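Local coordinates for glutathione S-transferase (Bombyx mori, PDB 4E8H), which probably catalyses the conjugation of glutathione to electrophilic compounds, working as a homodimer that binds glutathione in each thioredoxin-like domain, at residues 101-106 with 159-164. Numbering follows the deposited sequence.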
ATOM      1  N   GLN B 101      -5.843  -6.059  -1.652  1.00  7.59           N
ATOM      2  CA  GLN B 101      -5.668  -5.525  -3.003  1.00  7.42           C
ATOM      3  C   GLN B 101      -6.322  -4.148  -3.152  1.00  7.04           C
ATOM      4  O   GLN B 101      -5.740  -3.251  -3.766  1.00  6.82           O
ATOM      5  CB  GLN B 101      -6.184  -6.505  -4.065  1.00  7.57           C
ATOM      6  CG  GLN B 101      -6.108  -5.983  -5.506  1.00  8.66           C
ATOM      7  CD  GLN B 101      -7.348  -5.205  -5.916  1.00 10.16           C
ATOM      8  OE1 GLN B 101      -8.473  -5.621  -5.641  1.00 10.91           O
ATOM      9  NE2 GLN B 101      -7.147  -4.071  -6.583  1.00 10.48           N
ATOM     10  N   ARG B 102      -7.521  -3.987  -2.592  1.00  6.74           N
ATOM     11  CA  ARG B 102      -8.230  -2.708  -2.653  1.00  6.59           C
ATOM     12  C   ARG B 102      -7.482  -1.620  -1.876  1.00  6.50           C
ATOM     13  O   ARG B 102      -7.440  -0.467  -2.309  1.00  6.38           O
ATOM     14  CB  ARG B 102      -9.678  -2.838  -2.158  1.00  6.64           C
ATOM     15  CG  ARG B 102     -10.542  -3.864  -2.911  1.00  7.07           C
ATOM     16  CD  ARG B 102     -10.773  -3.497  -4.379  1.00  7.66           C
ATOM     17  NE  ARG B 102     -11.951  -4.173  -4.923  1.00  8.16           N
ATOM     18  CZ  ARG B 102     -11.948  -5.045  -5.930  1.00  8.40           C
ATOM     19  NH1 ARG B 102     -10.823  -5.365  -6.556  1.00  8.42           N
ATOM     20  NH2 ARG B 102     -13.092  -5.588  -6.325  1.00  8.65           N
ATOM     21  N   LEU B 103      -6.884  -1.998  -0.744  1.00  6.43           N
ATOM     22  CA  LEU B 103      -6.057  -1.082   0.049  1.00  6.52           C
ATOM     23  C   LEU B 103      -4.787  -0.655  -0.693  1.00  6.62           C
ATOM     24  O   LEU B 103      -4.415   0.519  -0.657  1.00  6.54           O
ATOM     25  CB  LEU B 103      -5.712  -1.691   1.416  1.00  6.37           C
ATOM     26  CG  LEU B 103      -6.840  -1.777   2.453  1.00  6.53           C
ATOM     27  CD1 LEU B 103      -6.441  -2.673   3.619  1.00  6.43           C
ATOM     28  CD2 LEU B 103      -7.254  -0.395   2.955  1.00  6.21           C
ATOM     29  N   ASN B 104      -4.134  -1.609  -1.358  1.00  6.85           N
ATOM     30  CA  ASN B 104      -2.994  -1.313  -2.229  1.00  7.22           C
ATOM     31  C   ASN B 104      -3.405  -0.499  -3.461  1.00  7.29           C
ATOM     32  O   ASN B 104      -2.662   0.383  -3.902  1.00  7.23           O
ATOM     33  CB  ASN B 104      -2.259  -2.596  -2.637  1.00  7.41           C
ATOM     34  CG  ASN B 104      -1.301  -3.100  -1.561  1.00  8.28           C
ATOM     35  OD1 ASN B 104      -0.123  -3.339  -1.829  1.00 10.00           O
ATOM     36  ND2 ASN B 104      -1.802  -3.263  -0.340  1.00  9.26           N
ATOM     37  N   PHE B 105      -4.587  -0.795  -4.007  1.00  7.36           N
ATOM     38  CA  PHE B 105      -5.181   0.024  -5.068  1.00  7.46           C
ATOM     39  C   PHE B 105      -5.337   1.465  -4.590  1.00  7.57           C
ATOM     40  O   PHE B 105      -4.937   2.400  -5.282  1.00  7.47           O
ATOM     41  CB  PHE B 105      -6.541  -0.545  -5.501  1.00  7.46           C
ATOM     42  CG  PHE B 105      -7.310   0.343  -6.452  1.00  7.57           C
ATOM     43  CD1 PHE B 105      -6.980   0.398  -7.804  1.00  7.35           C
ATOM     44  CD2 PHE B 105      -8.378   1.112  -5.994  1.00  7.53           C
ATOM     45  CE1 PHE B 105      -7.695   1.215  -8.682  1.00  7.41           C
ATOM     46  CE2 PHE B 105      -9.099   1.931  -6.864  1.00  7.40           C
ATOM     47  CZ  PHE B 105      -8.757   1.982  -8.210  1.00  7.28           C
ATOM     48  N   ASP B 106      -5.911   1.633  -3.401  1.00  7.76           N
ATOM     49  CA  ASP B 106      -6.135   2.957  -2.839  1.00  8.05           C
ATOM     50  C   ASP B 106      -4.822   3.722  -2.678  1.00  7.89           C
ATOM     51  O   ASP B 106      -4.712   4.857  -3.135  1.00  8.00           O
ATOM     52  CB  ASP B 106      -6.887   2.868  -1.506  1.00  8.22           C
ATOM     53  CG  ASP B 106      -7.284   4.233  -0.961  1.00  9.19           C
ATOM     54  OD1 ASP B 106      -7.860   5.045  -1.720  1.00 10.15           O
ATOM     55  OD2 ASP B 106      -7.023   4.491   0.233  1.00 10.45           O
ATOM     56  N   THR B 159     -15.928  -2.679   4.420  1.00 10.21           N
ATOM     57  CA  THR B 159     -14.623  -2.986   5.011  1.00  9.47           C
ATOM     58  C   THR B 159     -13.790  -1.713   5.181  1.00  9.18           C
ATOM     59  O   THR B 159     -14.226  -0.625   4.793  1.00  8.92           O
ATOM     60  CB  THR B 159     -13.836  -4.028   4.167  1.00  9.43           C
ATOM     61  OG1 THR B 159     -13.593  -3.511   2.853  1.00  9.14           O
ATOM     62  CG2 THR B 159     -14.602  -5.345   4.066  1.00  9.22           C
ATOM     63  N   VAL B 160     -12.598  -1.850   5.764  1.00  8.85           N
ATOM     64  CA  VAL B 160     -11.664  -0.723   5.884  1.00  8.64           C
ATOM     65  C   VAL B 160     -11.326  -0.123   4.515  1.00  8.46           C
ATOM     66  O   VAL B 160     -11.034   1.072   4.411  1.00  8.50           O
ATOM     67  CB  VAL B 160     -10.360  -1.097   6.646  1.00  8.65           C
ATOM     68  CG1 VAL B 160     -10.654  -1.359   8.118  1.00  8.66           C
ATOM     69  CG2 VAL B 160      -9.660  -2.301   6.005  1.00  8.72           C
ATOM     70  N   ALA B 161     -11.383  -0.956   3.475  1.00  8.24           N
ATOM     71  CA  ALA B 161     -11.142  -0.512   2.105  1.00  8.10           C
ATOM     72  C   ALA B 161     -12.158   0.539   1.647  1.00  8.00           C
ATOM     73  O   ALA B 161     -11.773   1.542   1.047  1.00  8.04           O
ATOM     74  CB  ALA B 161     -11.108  -1.698   1.153  1.00  8.12           C
ATOM     75  N   ASP B 162     -13.442   0.316   1.942  1.00  7.76           N
ATOM     76  CA  ASP B 162     -14.493   1.308   1.659  1.00  7.68           C
ATOM     77  C   ASP B 162     -14.260   2.617   2.405  1.00  7.63           C
ATOM     78  O   ASP B 162     -14.475   3.695   1.853  1.00  7.58           O
ATOM     79  CB  ASP B 162     -15.876   0.777   2.041  1.00  7.62           C
ATOM     80  CG  ASP B 162     -16.249  -0.475   1.286  1.00  7.77           C
ATOM     81  OD1 ASP B 162     -16.673  -0.367   0.117  1.00  7.72           O
ATOM     82  OD2 ASP B 162     -16.124  -1.569   1.870  1.00  8.16           O
ATOM     83  N   ILE B 163     -13.829   2.511   3.660  1.00  7.72           N
ATOM     84  CA  ILE B 163     -13.633   3.678   4.520  1.00  7.85           C
ATOM     85  C   ILE B 163     -12.522   4.605   4.002  1.00  7.97           C
ATOM     86  O   ILE B 163     -12.712   5.822   3.954  1.00  8.15           O
ATOM     87  CB  ILE B 163     -13.419   3.275   6.016  1.00  7.85           C
ATOM     88  CG1 ILE B 163     -14.634   2.487   6.536  1.00  7.78           C
ATOM     89  CG2 ILE B 163     -13.153   4.512   6.885  1.00  7.69           C
ATOM     90  CD1 ILE B 163     -14.522   2.008   7.989  1.00  7.41           C
ATOM     91  N   THR B 164     -11.381   4.046   3.597  1.00  7.99           N
ATOM     92  CA  THR B 164     -10.283   4.881   3.084  1.00  7.94           C
ATOM     93  C   THR B 164     -10.545   5.433   1.675  1.00  7.92           C
ATOM     94  O   THR B 164     -10.210   6.584   1.383  1.00  7.91           O
ATOM     95  CB  THR B 164      -8.889   4.188   3.177  1.00  8.04           C
ATOM     96  OG1 THR B 164      -7.887   5.046   2.614  1.00  8.08           O
ATOM     97  CG2 THR B 164      -8.879   2.845   2.454  1.00  7.79           C
TER
HETATM   98  O   HOH W   1      -8.389   7.315  -0.453  1.00 13.62           O
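The carboxylate of Asp106 is the flat group that meets Thr164: the hydroxyl OG1 donates to OD2 at 2.6 Å on the syn side, 28° out of the carboxylate plane. OD1 accepts a hydrogen bond from water 1, which also donates to the backbone O of Thr164, so hydroxyl and water tie both oxygens to one residue. Thr164 suits the place because OG1, anti to the backbone N (chi1 178°), bonds the acid, while CG2 packs on Leu103 CD2, 3.7 Å away, and also lies against OD2. The guanidinium of Arg102, led away from the partner helix, has the Gln101 amide at its edge, NE2 in plane; NH1 makes a bent, doubtfully short contact with OE1, tilted from that plane, and Phe146 adds a cation-pi contact. Near its backbone, Arg102 CB lies 3.8 Å from Ala161 CB, a small methyl that suits axes 9.2 Å apart and only 17° from parallel. Leu103 forks over this apolar patch, CD1 touching Val160 CG2 at 4.0 Å. A capping box of Thr159 and Asp162 starts helix 160-174. An alanine in place of Asp106 would probably leave the Thr164 hydroxyl and the Arg72 guanidinium without their shared acceptor. Because OD2 also forms a salt bridge with Arg72, a glutathione-binding residue, the geometry is consistent with Asp106, held by Thr164, positioning that arginine from the second shell; the arginine's charge would probably favour the carboxylate anion.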